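Oxidored_FMN domain-containing protein ([Pseudomonas] geniculata N1, PDB 6L6J) probably acts as an amine oxidase on 6-hydroxypseudooxynicotine, and binds FMN, a [4Fe-4S] cluster and ADP. Local coordinates at residues P120-T124 with L177-F181; T139-I145 with R189-Y193; L401-H405 with Y445-L450; S415-S421 with S457-P463. One frame throughout, in Å; residues are numbered along the deposited sequence.

Contact 1: P120-T124 with L177-F181; sequences PLSPT and LLQDF
The carboxylate of Asp180, whose CB packs 3.8 Å from CD of Pro123, is gripped by two groups. Its OD1 is hydrogen-bonded to NE2 of His129 and its OD2 to the backbone N of Ala109. Both polar partners lie beyond the two segments. What Asp180 gives to residues 120-124 is its CB and backbone: CG of Pro123 comes 3.6 Å from O of Asp180. Pro123 is the main contact residue of its segment. Its CB sits over the centre of the Phe181 ring, 3.8 Å from the centroid and 5° off the ring normal, a CH-pi contact. Its CD also lies 3.6 Å from CE1 of Phe181. The ring edge turns to its own helix, where O of Leu177 lies in plane; that oxygen also accepts the backbone N-H of Phe181 at 3.0 Å. Leu177 has CG anti to the backbone N (chi1 -172°), which brings CD1 across to the strand. There CD1 meets O of Leu121 at 3.6 Å and CB of Leu121 at 4.0 Å. Helix 177-182 directly follows barrel strand 166-171 in the FMN-binding TIM barrel. Strand 121-122 belongs to the long excursion after barrel strand 99-105. The contact thus packs one barrel loop on the next. Ile140 and Ile145 also touch Phe181, and Trp151 touches Leu121. No hydrogen bond joins the two segments. Their cohesion is therefore apolar and CH-pi packing, while the buried carboxylate of Asp180 bonds to other parts of that same excursion and so also ties the helix to it.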
loop_
_atom_site.group_PDB
_atom_site.type_symbol
_atom_site.label_atom_id
_atom_site.label_comp_id
_atom_site.label_asym_id
_atom_site.label_seq_id
_atom_site.Cartn_x
_atom_site.Cartn_y
_atom_site.Cartn_z
ATOM N N PRO A 120 16.963 -9.744 -20.348
ATOM C CA PRO A 120 16.231 -10.553 -19.370
ATOM C C PRO A 120 16.050 -12.000 -19.864
ATOM O O PRO A 120 16.202 -12.273 -21.052
ATOM C CB PRO A 120 14.860 -9.861 -19.229
ATOM C CG PRO A 120 15.020 -8.533 -19.942
ATOM C CD PRO A 120 16.114 -8.722 -20.974
ATOM N N LEU A 121 15.692 -12.895 -18.950
ATOM C CA LEU A 121 15.694 -14.357 -19.204
ATOM C C LEU A 121 14.260 -14.907 -19.108
ATOM O O LEU A 121 13.431 -14.318 -18.405
ATOM C CB LEU A 121 16.642 -15.032 -18.206
ATOM C CG LEU A 121 18.001 -14.366 -18.025
ATOM C CD1 LEU A 121 18.749 -15.022 -16.881
ATOM C CD2 LEU A 121 18.836 -14.413 -19.303
ATOM N N SER A 122 14.000 -15.999 -19.822
ATOM C CA SER A 122 12.710 -16.719 -19.846
ATOM C C SER A 122 12.969 -18.155 -20.286
ATOM O O SER A 122 13.925 -18.376 -21.046
ATOM C CB SER A 122 11.734 -16.033 -20.767
ATOM O OG SER A 122 10.503 -16.751 -20.872
ATOM N N PRO A 123 12.137 -19.139 -19.848
ATOM C CA PRO A 123 12.139 -20.479 -20.430
ATOM C C PRO A 123 11.972 -20.375 -21.951
ATOM O O PRO A 123 12.617 -21.143 -22.656
ATOM C CB PRO A 123 10.919 -21.184 -19.805
ATOM C CG PRO A 123 10.087 -20.069 -19.185
ATOM C CD PRO A 123 11.103 -19.007 -18.809
ATOM N N THR A 124 11.147 -19.409 -22.396
ATOM C CA THR A 124 10.721 -19.196 -23.804
ATOM C C THR A 124 10.515 -17.697 -24.046
ATOM O O THR A 124 9.876 -17.050 -23.181
ATOM C CB THR A 124 9.460 -20.017 -24.100
ATOM O OG1 THR A 124 9.813 -21.377 -23.802
ATOM C CG2 THR A 124 8.955 -19.871 -25.526
ATOM N N LEU A 177 11.716 -16.051 -12.406
ATOM C CA LEU A 177 12.119 -17.005 -13.477
ATOM C C LEU A 177 11.638 -18.420 -13.121
ATOM O O LEU A 177 11.340 -19.191 -14.046
ATOM C CB LEU A 177 13.644 -16.982 -13.629
ATOM C CG LEU A 177 14.200 -17.774 -14.814
ATOM C CD1 LEU A 177 13.911 -17.052 -16.108
ATOM C CD2 LEU A 177 15.699 -18.012 -14.668
ATOM N N LEU A 178 11.541 -18.750 -11.830
ATOM C CA LEU A 178 11.149 -20.103 -11.359
ATOM C C LEU A 178 9.661 -20.301 -11.653
ATOM O O LEU A 178 9.312 -21.370 -12.155
ATOM C CB LEU A 178 11.472 -20.256 -9.868
ATOM C CG LEU A 178 12.922 -19.984 -9.449
ATOM C CD1 LEU A 178 13.084 -20.175 -7.952
ATOM C CD2 LEU A 178 13.920 -20.880 -10.181
ATOM N N GLN A 179 8.825 -19.298 -11.367
ATOM C CA GLN A 179 7.357 -19.332 -11.647
ATOM C C GLN A 179 7.163 -19.401 -13.167
ATOM O O GLN A 179 6.333 -20.194 -13.606
ATOM C CB GLN A 179 6.624 -18.131 -11.041
ATOM C CG GLN A 179 5.115 -18.298 -11.068
ATOM C CD GLN A 179 4.319 -17.214 -10.376
ATOM O OE1 GLN A 179 4.800 -16.506 -9.482
ATOM N NE2 GLN A 179 3.057 -17.095 -10.789
ATOM N N ASP A 180 7.933 -18.617 -13.931
ATOM C CA ASP A 180 7.931 -18.656 -15.419
ATOM C C ASP A 180 8.224 -20.087 -15.886
ATOM O O ASP A 180 7.523 -20.580 -16.776
ATOM C CB ASP A 180 8.910 -17.647 -16.020
ATOM C CG ASP A 180 8.535 -16.181 -15.798
ATOM O OD1 ASP A 180 7.334 -15.913 -15.457
ATOM O OD2 ASP A 180 9.449 -15.305 -15.943
ATOM N N PHE A 181 9.173 -20.780 -15.272
ATOM C CA PHE A 181 9.485 -22.180 -15.655
ATOM C C PHE A 181 8.304 -23.087 -15.292
ATOM O O PHE A 181 7.890 -23.902 -16.139
ATOM C CB PHE A 181 10.829 -22.612 -15.076
ATOM C CG PHE A 181 11.998 -22.368 -15.995
ATOM C CD1 PHE A 181 12.529 -21.107 -16.143
ATOM C CD2 PHE A 181 12.564 -23.413 -16.713
ATOM C CE1 PHE A 181 13.627 -20.890 -16.966
ATOM C CE2 PHE A 181 13.649 -23.194 -17.551
ATOM C CZ PHE A 181 14.177 -21.933 -17.675
#

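Contact 2: T139-I145 with R189-Y193; sequences TIDRQDI and RTDDY
NH1 and NH2 of Arg189 both donate to O of Ile140, at 2.8 Å and 3.2 Å, and the oxygen lies in the guanidinium plane. The side edge of the same group holds Asp191, with NE bonded to OD1 and NH2 to OD2 at 2.7 Å. NH2 thus serves both partners. NH1 also bonds to O of Pro123. The Arg189 chain is straight at chi2 and bends at chi3 (72°), which turns the guanidinium across the Ile140 side chain. A second pair lies further out. Arg142 meets Asp192 in a two-pronged salt bridge, NH1 to OD2 and NH2 to OD1, though the length of the NH2-OD1 bond is doubtful. A long contact of charges only, 4.0 Å from Arg142 NH2 to Asp191 OD2, links the two pairs. The rim of Tyr193 covers one face of the Arg142 guanidinium. CD1 of Ile145 lies over the Tyr193 ring face, 3.8 Å from the centroid, a CH-pi contact. The tyrosine OH is bonded to Glu206. A leucine in place of Arg189 would probably leave the carbonyls of Ile140 and Pro123 without these donors and the Asp191 carboxylate without its close cationic mate. The contact joins the start of helix 142-162 to the loop before helix 197-215, far from the bound cofactors. With partners in its plane at two edges, the Arg189 guanidinium is held flat and its rotation is probably fixed.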
loop_
_atom_site.group_PDB
_atom_site.type_symbol
_atom_site.label_atom_id
_atom_site.label_comp_id
_atom_site.label_asym_id
_atom_site.label_seq_id
_atom_site.Cartn_x
_atom_site.Cartn_y
_atom_site.Cartn_z
ATOM N N THR A 139 15.039 -16.701 -24.637
ATOM C CA THR A 139 15.057 -18.176 -24.412
ATOM C C THR A 139 16.446 -18.541 -23.880
ATOM O O THR A 139 17.416 -18.080 -24.505
ATOM C CB THR A 139 14.769 -18.961 -25.709
ATOM O OG1 THR A 139 13.508 -18.575 -26.274
ATOM C CG2 THR A 139 14.778 -20.466 -25.495
ATOM N N ILE A 140 16.539 -19.309 -22.787
ATOM C CA ILE A 140 17.851 -19.596 -22.134
ATOM C C ILE A 140 18.345 -21.005 -22.523
ATOM O O ILE A 140 17.532 -21.936 -22.553
ATOM C CB ILE A 140 17.819 -19.328 -20.605
ATOM C CG1 ILE A 140 16.801 -20.164 -19.826
ATOM C CG2 ILE A 140 17.624 -17.844 -20.328
ATOM C CD1 ILE A 140 16.906 -19.982 -18.312
ATOM N N ASP A 141 19.632 -21.099 -22.884
ATOM C CA ASP A 141 20.461 -22.331 -23.003
ATOM C C ASP A 141 20.371 -23.170 -21.726
ATOM O O ASP A 141 19.987 -22.602 -20.681
ATOM C CB ASP A 141 21.966 -22.013 -23.037
ATOM C CG ASP A 141 22.536 -21.518 -24.345
ATOM O OD1 ASP A 141 21.774 -21.437 -25.318
ATOM O OD2 ASP A 141 23.753 -21.233 -24.382
ATOM N N ARG A 142 20.887 -24.405 -21.789
ATOM C CA ARG A 142 21.259 -25.258 -20.614
ATOM C C ARG A 142 22.454 -24.629 -19.873
ATOM O O ARG A 142 22.469 -24.642 -18.644
ATOM C CB ARG A 142 21.551 -26.698 -21.065
ATOM C CG ARG A 142 20.509 -27.254 -22.035
ATOM C CD ARG A 142 20.146 -28.734 -21.929
ATOM N NE ARG A 142 20.075 -29.233 -20.555
ATOM C CZ ARG A 142 19.192 -30.113 -20.095
ATOM N NH1 ARG A 142 19.239 -30.474 -18.823
ATOM N NH2 ARG A 142 18.264 -30.614 -20.893
ATOM N N GLN A 143 23.431 -24.088 -20.590
ATOM C CA GLN A 143 24.604 -23.400 -19.983
ATOM C C GLN A 143 24.139 -22.140 -19.222
ATOM O O GLN A 143 24.694 -21.841 -18.169
ATOM C CB GLN A 143 25.645 -23.075 -21.058
ATOM C CG GLN A 143 26.963 -22.522 -20.502
ATOM C CD GLN A 143 27.625 -23.404 -19.462
ATOM O OE1 GLN A 143 28.051 -24.527 -19.734
ATOM N NE2 GLN A 143 27.707 -22.900 -18.240
ATOM N N ASP A 144 23.138 -21.426 -19.732
ATOM C CA ASP A 144 22.533 -20.252 -19.044
ATOM C C ASP A 144 21.861 -20.727 -17.742
ATOM O O ASP A 144 21.941 -19.997 -16.751
ATOM C CB ASP A 144 21.537 -19.529 -19.954
ATOM C CG ASP A 144 22.169 -18.826 -21.136
ATOM O OD1 ASP A 144 23.072 -18.024 -20.906
ATOM O OD2 ASP A 144 21.725 -19.067 -22.277
ATOM N N ILE A 145 21.213 -21.902 -17.757
ATOM C CA ILE A 145 20.550 -22.520 -16.565
ATOM C C ILE A 145 21.606 -22.859 -15.500
ATOM O O ILE A 145 21.360 -22.569 -14.293
ATOM C CB ILE A 145 19.707 -23.750 -16.965
ATOM C CG1 ILE A 145 18.527 -23.341 -17.844
ATOM C CG2 ILE A 145 19.251 -24.522 -15.729
ATOM C CD1 ILE A 145 17.433 -24.364 -17.939
ATOM N N ARG A 189 9.062 -25.117 -23.522
ATOM C CA ARG A 189 10.307 -25.859 -23.808
ATOM C C ARG A 189 9.981 -27.335 -24.066
ATOM O O ARG A 189 8.924 -27.835 -23.570
ATOM C CB ARG A 189 11.271 -25.709 -22.630
ATOM C CG ARG A 189 11.713 -24.281 -22.334
ATOM C CD ARG A 189 12.626 -24.268 -21.137
ATOM N NE ARG A 189 13.937 -24.839 -21.452
ATOM C CZ ARG A 189 15.020 -24.146 -21.795
ATOM N NH1 ARG A 189 14.979 -22.828 -21.896
ATOM N NH2 ARG A 189 16.146 -24.781 -22.055
ATOM N N THR A 190 10.877 -28.019 -24.784
ATOM C CA THR A 190 10.750 -29.460 -25.145
ATOM C C THR A 190 11.925 -30.282 -24.590
ATOM O O THR A 190 12.019 -31.472 -24.974
ATOM C CB THR A 190 10.620 -29.587 -26.667
ATOM O OG1 THR A 190 11.813 -29.047 -27.234
ATOM C CG2 THR A 190 9.412 -28.858 -27.215
ATOM N N ASP A 191 12.774 -29.682 -23.741
ATOM C CA ASP A 191 13.928 -30.340 -23.058
ATOM C C ASP A 191 13.460 -30.818 -21.664
ATOM O O ASP A 191 12.235 -30.838 -21.428
ATOM C CB ASP A 191 15.155 -29.410 -23.055
ATOM C CG ASP A 191 15.045 -28.163 -22.185
ATOM O OD1 ASP A 191 13.929 -27.859 -21.706
ATOM O OD2 ASP A 191 16.076 -27.511 -21.989
ATOM N N ASP A 192 14.378 -31.192 -20.765
ATOM C CA ASP A 192 14.030 -31.794 -19.434
ATOM C C ASP A 192 13.571 -30.707 -18.434
ATOM O O ASP A 192 13.123 -31.085 -17.318
ATOM C CB ASP A 192 15.128 -32.701 -18.854
ATOM C CG ASP A 192 16.540 -32.353 -19.257
ATOM O OD1 ASP A 192 16.832 -32.406 -20.491
ATOM O OD2 ASP A 192 17.330 -32.026 -18.346
ATOM N N TYR A 193 13.602 -29.420 -18.810
ATOM C CA TYR A 193 13.016 -28.314 -18.005
ATOM C C TYR A 193 11.645 -27.878 -18.532
ATOM O O TYR A 193 11.135 -26.851 -18.045
ATOM C CB TYR A 193 13.972 -27.133 -17.955
ATOM C CG TYR A 193 15.202 -27.381 -17.120
ATOM C CD1 TYR A 193 16.349 -27.909 -17.690
ATOM C CD2 TYR A 193 15.228 -27.072 -15.769
ATOM C CE1 TYR A 193 17.487 -28.131 -16.933
ATOM C CE2 TYR A 193 16.360 -27.278 -15.001
ATOM C CZ TYR A 193 17.494 -27.817 -15.585
ATOM O OH TYR A 193 18.625 -28.019 -14.848
#

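Contact 3: L401-H405 with Y445-L450; sequences LEAAH and YRVGQL
His405 is the knob of this helix pair: its side chain drops into a hollow lined by Tyr445, Arg446, Gln449 and Leu450. A chi1 of -170° turns the imidazole away from its own N and out toward the other helix. CE1 presses on CB of Gln449 at 3.6 Å. OH of Tyr445 lies at the imidazole edge, in its plane, 3.8 Å from NE2. Leu450 answers as a bump in the reverse direction. Its CD2 fits against N of His405 at 3.6 Å and CB of Ala404 at 4.0 Å, and its CD1 touches CD2 of Leu401 at 3.8 Å. The small Ala404 side chain leaves a dip that CD2 of Leu450 fills. The helices run in the same general direction, inclined by 31°, with axes 9.7 Å apart. They belong to the Rossmann-like domain that holds ADP, where helix 398-410 follows the first strand and helix 441-450 leads into strand 456-459. Both rest on the sheet, Leu401 and Ala404 on strand 413-417 and Leu450 on strand 456-459. Arg446 lays its extended chain over CB of Leu401, CD coming within 3.9 Å. NE then bonds to the anti lone pair of Glu402 OE1 at 2.9 Å, and NH2 adds a weak bond. Replacing Arg446 by an alanine would probably open a gap beside Leu401 and leave OE1 of Glu402 without its cationic mate. Arg661 pairs with OE2 of Glu402, and O of Gln364 accepts from NH2 of Arg446.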
loop_
_atom_site.group_PDB
_atom_site.type_symbol
_atom_site.label_atom_id
_atom_site.label_comp_id
_atom_site.label_asym_id
_atom_site.label_seq_id
_atom_site.Cartn_x
_atom_site.Cartn_y
_atom_site.Cartn_z
ATOM N N LEU A 401 -6.618 16.390 12.615
ATOM C CA LEU A 401 -6.540 15.314 13.636
ATOM C C LEU A 401 -5.096 14.857 13.804
ATOM O O LEU A 401 -4.734 14.477 14.941
ATOM C CB LEU A 401 -7.412 14.127 13.216
ATOM C CG LEU A 401 -8.906 14.343 13.386
ATOM C CD1 LEU A 401 -9.681 13.205 12.740
ATOM C CD2 LEU A 401 -9.262 14.478 14.858
ATOM N N GLU A 402 -4.330 14.824 12.713
ATOM C CA GLU A 402 -2.932 14.322 12.750
ATOM C C GLU A 402 -2.053 15.374 13.438
ATOM O O GLU A 402 -1.199 14.997 14.203
ATOM C CB GLU A 402 -2.469 13.963 11.336
ATOM C CG GLU A 402 -1.015 13.551 11.262
ATOM C CD GLU A 402 -0.589 12.557 12.322
ATOM O OE1 GLU A 402 -1.366 11.651 12.621
ATOM O OE2 GLU A 402 0.527 12.690 12.844
ATOM N N ALA A 403 -2.258 16.659 13.143
ATOM C CA ALA A 403 -1.554 17.799 13.791
ATOM C C ALA A 403 -1.820 17.796 15.312
ATOM O O ALA A 403 -0.838 17.780 16.085
ATOM C CB ALA A 403 -1.996 19.093 13.161
ATOM N N ALA A 404 -3.108 17.795 15.706
ATOM C CA ALA A 404 -3.581 17.756 17.111
ATOM C C ALA A 404 -2.935 16.566 17.810
ATOM O O ALA A 404 -2.196 16.783 18.781
ATOM C CB ALA A 404 -5.080 17.676 17.178
ATOM N N HIS A 405 -3.142 15.365 17.278
ATOM C CA HIS A 405 -2.518 14.127 17.801
ATOM C C HIS A 405 -1.030 14.378 18.041
ATOM O O HIS A 405 -0.586 14.149 19.182
ATOM C CB HIS A 405 -2.780 12.944 16.875
ATOM C CG HIS A 405 -2.379 11.630 17.451
ATOM N ND1 HIS A 405 -2.302 11.415 18.800
ATOM C CD2 HIS A 405 -2.038 10.467 16.861
ATOM C CE1 HIS A 405 -1.928 10.166 19.025
ATOM N NE2 HIS A 405 -1.758 9.562 17.845
ATOM N N TYR A 445 -8.758 5.845 14.807
ATOM C CA TYR A 445 -7.400 5.800 15.416
ATOM C C TYR A 445 -7.057 7.124 16.128
ATOM O O TYR A 445 -6.601 7.108 17.268
ATOM C CB TYR A 445 -6.292 5.513 14.406
ATOM C CG TYR A 445 -4.941 5.593 15.051
ATOM C CD1 TYR A 445 -4.579 4.674 16.020
ATOM C CD2 TYR A 445 -4.058 6.634 14.779
ATOM C CE1 TYR A 445 -3.353 4.754 16.662
ATOM C CE2 TYR A 445 -2.827 6.732 15.414
ATOM C CZ TYR A 445 -2.479 5.787 16.361
ATOM O OH TYR A 445 -1.295 5.840 17.011
ATOM N N ARG A 446 -7.273 8.254 15.479
ATOM C CA ARG A 446 -6.804 9.568 15.984
ATOM C C ARG A 446 -7.776 10.101 17.042
ATOM O O ARG A 446 -7.302 10.634 18.056
ATOM C CB ARG A 446 -6.602 10.539 14.815
ATOM C CG ARG A 446 -5.352 10.239 13.999
ATOM C CD ARG A 446 -5.261 10.963 12.664
ATOM N NE ARG A 446 -4.000 10.583 12.052
ATOM C CZ ARG A 446 -3.743 9.388 11.531
ATOM N NH1 ARG A 446 -4.687 8.462 11.495
ATOM N NH2 ARG A 446 -2.546 9.122 11.040
ATOM N N VAL A 447 -9.084 9.955 16.836
ATOM C CA VAL A 447 -10.095 10.388 17.845
ATOM C C VAL A 447 -9.847 9.608 19.146
ATOM O O VAL A 447 -9.752 10.267 20.214
ATOM C CB VAL A 447 -11.528 10.195 17.341
ATOM C CG1 VAL A 447 -12.552 10.443 18.445
ATOM C CG2 VAL A 447 -11.806 11.079 16.136
ATOM N N GLY A 448 -9.731 8.278 19.058
ATOM C CA GLY A 448 -9.608 7.386 20.223
ATOM C C GLY A 448 -8.368 7.676 21.050
ATOM O O GLY A 448 -8.428 7.539 22.276
ATOM N N GLN A 449 -7.278 8.072 20.403
ATOM C CA GLN A 449 -6.023 8.493 21.072
ATOM C C GLN A 449 -6.178 9.895 21.666
ATOM O O GLN A 449 -5.683 10.103 22.783
ATOM C CB GLN A 449 -4.875 8.454 20.072
ATOM C CG GLN A 449 -4.547 7.038 19.629
ATOM C CD GLN A 449 -3.997 6.258 20.782
ATOM O OE1 GLN A 449 -3.139 6.756 21.508
ATOM N NE2 GLN A 449 -4.497 5.047 20.965
ATOM N N LEU A 450 -6.814 10.817 20.939
ATOM C CA LEU A 450 -6.912 12.253 21.339
ATOM C C LEU A 450 -7.761 12.411 22.604
ATOM O O LEU A 450 -7.315 13.108 23.523
ATOM C CB LEU A 450 -7.487 13.090 20.187
ATOM C CG LEU A 450 -6.456 13.611 19.186
ATOM C CD1 LEU A 450 -7.120 14.114 17.919
ATOM C CD2 LEU A 450 -5.602 14.709 19.789
#

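Contact 4: S415-S421 with S457-P463; sequences SIADAGS and SMYLDSP. With ADP (adenosine-5'-diphosphate), chain D.
Strands 415-417 and 457-459 run parallel, 4.9 Å apart at their axes, with Ser415, Ile416 and Ala417 level with Ser457, Met458 and Tyr459. N of Ile416 bonds to O of Ser457 at 2.9 Å, and N of Tyr459 to O of Ile416 at 2.9 Å. The pairing runs on past the strand ends: N of Asp418 reaches O of Tyr459, and N of Ser462 reaches O of Asp418 at 3.0 Å. On one face, CG2 of Ile416 meets CG of Met458 at 4.1 Å; Ile416 packs on helix 398-410 and Met458 on Leu450 of helix 441-450. The other face carries Ser415, Ala417, Ser457 and Tyr459. At the far end CB of Ala419 touches CB of Pro463 at 3.8 Å, beside the adenine of ADP, whose C2 lies 3.5 Å from O of Ser462. Asp418, with chi1 near -172°, extends its carboxylate toward the ribose. OD1 accepts from O3' of ADP and from N of Gly396. OD2 takes the N-H of Gly420 at 2.8 Å, from above the carboxylate plane (46° out of it), closing an Asx turn. An acid at the end of the second strand, bonded to a ribose hydroxyl, is a familiar Rossmann feature. Three bonds share the two oxygens of Asp418, so the carboxylate is fixed against rotation; its negative charge would probably disfavour a phosphate on the neighbouring 2' hydroxyl, as in NAD-type Rossmann sites.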
loop_
_atom_site.group_PDB
_atom_site.type_symbol
_atom_site.label_atom_id
_atom_site.label_comp_id
_atom_site.label_asym_id
_atom_site.label_seq_id
_atom_site.Cartn_x
_atom_site.Cartn_y
_atom_site.Cartn_z
ATOM N N SER A 415 -6.208 22.646 21.553
ATOM C CA SER A 415 -7.658 22.717 21.246
ATOM C C SER A 415 -7.866 22.431 19.754
ATOM O O SER A 415 -7.046 22.902 18.937
ATOM C CB SER A 415 -8.228 24.035 21.667
ATOM O OG SER A 415 -8.306 24.085 23.080
ATOM N N ILE A 416 -8.902 21.654 19.428
ATOM C CA ILE A 416 -9.338 21.380 18.026
ATOM C C ILE A 416 -10.855 21.620 17.907
ATOM O O ILE A 416 -11.612 21.131 18.772
ATOM C CB ILE A 416 -8.916 19.962 17.594
ATOM C CG1 ILE A 416 -9.422 19.622 16.192
ATOM C CG2 ILE A 416 -9.351 18.920 18.614
ATOM C CD1 ILE A 416 -8.638 18.522 15.501
ATOM N N ALA A 417 -11.262 22.375 16.883
ATOM C CA ALA A 417 -12.661 22.733 16.570
ATOM C C ALA A 417 -13.037 22.194 15.183
ATOM O O ALA A 417 -12.169 22.196 14.292
ATOM C CB ALA A 417 -12.822 24.233 16.630
ATOM N N ASP A 418 -14.285 21.743 15.011
ATOM C CA ASP A 418 -14.879 21.381 13.694
ATOM C C ASP A 418 -16.330 21.853 13.669
ATOM O O ASP A 418 -16.969 21.852 14.738
ATOM C CB ASP A 418 -14.833 19.872 13.437
ATOM C CG ASP A 418 -15.259 19.513 12.024
ATOM O OD1 ASP A 418 -14.428 19.714 11.110
ATOM O OD2 ASP A 418 -16.451 19.095 11.838
ATOM N N ALA A 419 -16.837 22.205 12.491
ATOM C CA ALA A 419 -18.181 22.799 12.304
ATOM C C ALA A 419 -19.263 21.708 12.308
ATOM O O ALA A 419 -20.437 22.091 12.476
ATOM C CB ALA A 419 -18.209 23.613 11.027
ATOM N N GLY A 420 -18.889 20.429 12.128
ATOM C CA GLY A 420 -19.829 19.299 11.968
ATOM C C GLY A 420 -20.070 18.540 13.272
ATOM O O GLY A 420 -19.382 18.805 14.243
ATOM N N SER A 421 -21.013 17.598 13.288
ATOM C CA SER A 421 -21.412 16.827 14.496
ATOM C C SER A 421 -20.540 15.580 14.653
ATOM O O SER A 421 -20.780 14.832 15.631
ATOM C CB SER A 421 -22.874 16.454 14.469
ATOM O OG SER A 421 -23.409 16.559 13.163
ATOM N N SER A 457 -8.508 19.452 24.108
ATOM C CA SER A 457 -9.939 19.844 24.143
ATOM C C SER A 457 -10.520 19.685 22.738
ATOM O O SER A 457 -9.911 20.208 21.777
ATOM C CB SER A 457 -10.106 21.251 24.662
ATOM O OG SER A 457 -9.418 21.389 25.900
ATOM N N MET A 458 -11.638 18.977 22.625
ATOM C CA MET A 458 -12.277 18.628 21.333
ATOM C C MET A 458 -13.663 19.279 21.278
ATOM O O MET A 458 -14.487 18.935 22.116
ATOM C CB MET A 458 -12.366 17.104 21.199
ATOM C CG MET A 458 -11.019 16.425 21.433
ATOM S SD MET A 458 -10.964 14.691 20.923
ATOM C CE MET A 458 -11.058 14.829 19.143
ATOM N N TYR A 459 -13.887 20.216 20.346
ATOM C CA TYR A 459 -15.168 20.957 20.178
ATOM C C TYR A 459 -15.800 20.589 18.831
ATOM O O TYR A 459 -15.208 20.920 17.786
ATOM C CB TYR A 459 -14.939 22.466 20.295
ATOM C CG TYR A 459 -14.239 22.896 21.561
ATOM C CD1 TYR A 459 -14.834 22.730 22.802
ATOM C CD2 TYR A 459 -12.978 23.458 21.518
ATOM C CE1 TYR A 459 -14.199 23.124 23.970
ATOM C CE2 TYR A 459 -12.326 23.855 22.674
ATOM C CZ TYR A 459 -12.939 23.686 23.900
ATOM O OH TYR A 459 -12.284 24.063 25.025
ATOM N N LEU A 460 -16.985 19.978 18.857
ATOM C CA LEU A 460 -17.585 19.318 17.671
ATOM C C LEU A 460 -18.751 20.103 17.072
ATOM O O LEU A 460 -19.378 19.553 16.150
ATOM C CB LEU A 460 -18.058 17.911 18.049
ATOM C CG LEU A 460 -17.232 16.760 17.486
ATOM C CD1 LEU A 460 -17.839 15.423 17.898
ATOM C CD2 LEU A 460 -17.099 16.859 15.972
ATOM N N ASP A 461 -19.095 21.301 17.523
ATOM C CA ASP A 461 -20.234 21.983 16.847
ATOM C C ASP A 461 -19.888 23.455 16.747
ATOM O O ASP A 461 -20.768 24.280 16.990
ATOM C CB ASP A 461 -21.567 21.653 17.519
ATOM C CG ASP A 461 -22.193 20.380 16.968
ATOM O OD1 ASP A 461 -22.393 20.311 15.724
ATOM O OD2 ASP A 461 -22.437 19.452 17.767
ATOM N N SER A 462 -18.662 23.724 16.299
ATOM C CA SER A 462 -17.954 25.010 16.463
ATOM C C SER A 462 -17.425 25.510 15.123
ATOM O O SER A 462 -16.240 25.389 14.828
ATOM C CB SER A 462 -16.888 24.839 17.506
ATOM O OG SER A 462 -17.406 24.103 18.615
ATOM N N PRO A 463 -18.295 26.099 14.270
ATOM C CA PRO A 463 -17.838 26.882 13.125
ATOM C C PRO A 463 -17.216 28.174 13.672
ATOM O O PRO A 463 -17.840 28.792 14.509
ATOM C CB PRO A 463 -19.108 27.124 12.284
ATOM C CG PRO A 463 -20.244 27.006 13.273
ATOM C CD PRO A 463 -19.763 26.048 14.349
HETATM P PB ADP D . -8.255 17.688 5.171
HETATM O O1B ADP D . -8.215 17.341 6.641
HETATM O O2B ADP D . -7.998 16.492 4.255
HETATM O O3B ADP D . -7.394 18.881 4.838
HETATM P PA ADP D . -11.173 17.854 5.388
HETATM O O1A ADP D . -11.151 16.412 5.772
HETATM O O2A ADP D . -12.132 18.304 4.351
HETATM O O3A ADP D . -9.729 18.224 4.839
HETATM O "O5'" ADP D . -11.281 18.763 6.717
HETATM C "C5'" ADP D . -11.970 20.035 6.731
HETATM C "C4'" ADP D . -12.875 20.104 7.936
HETATM O "O4'" ADP D . -12.807 21.447 8.488
HETATM C "C3'" ADP D . -14.368 19.857 7.655
HETATM O "O3'" ADP D . -15.042 19.213 8.729
HETATM C "C2'" ADP D . -14.877 21.292 7.470
HETATM O "O2'" ADP D . -16.278 21.458 7.547
HETATM C "C1'" ADP D . -14.120 21.940 8.624
HETATM N N9 ADP D . -14.133 23.404 8.613
HETATM C C8 ADP D . -14.068 24.246 7.526
HETATM N N7 ADP D . -14.128 25.513 7.852
HETATM C C5 ADP D . -14.264 25.509 9.239
HETATM C C6 ADP D . -14.380 26.541 10.199
HETATM N N6 ADP D . -14.364 27.833 9.903
HETATM N N1 ADP D . -14.491 26.186 11.504
HETATM C C2 ADP D . -14.487 24.884 11.809
HETATM N N3 ADP D . -14.377 23.835 10.999
HETATM C C4 ADP D . -14.266 24.213 9.716
#

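Overall arrangement
From the N terminus, both first segments of contacts 1 and 2 precede either second one, and the second segments keep that order, so the loops cross. Contact 1 closes the loop from 120-124 to 177-181, and contact 2 the one from 139-145 to 189-193. The two contacts touch, through Phe181 on Ile140 and Pro123 on Arg189, and tie excursions of the FMN barrel together. Contacts 3 and 4 follow in series, on the opposite side of the chain's centre, in the Rossmann-like domain. They cross in the same way. Contact 3 pairs two helices and contact 4 the strands that follow them, and the layers meet where Ala404 packs on Ile416 and Leu450 on Met458.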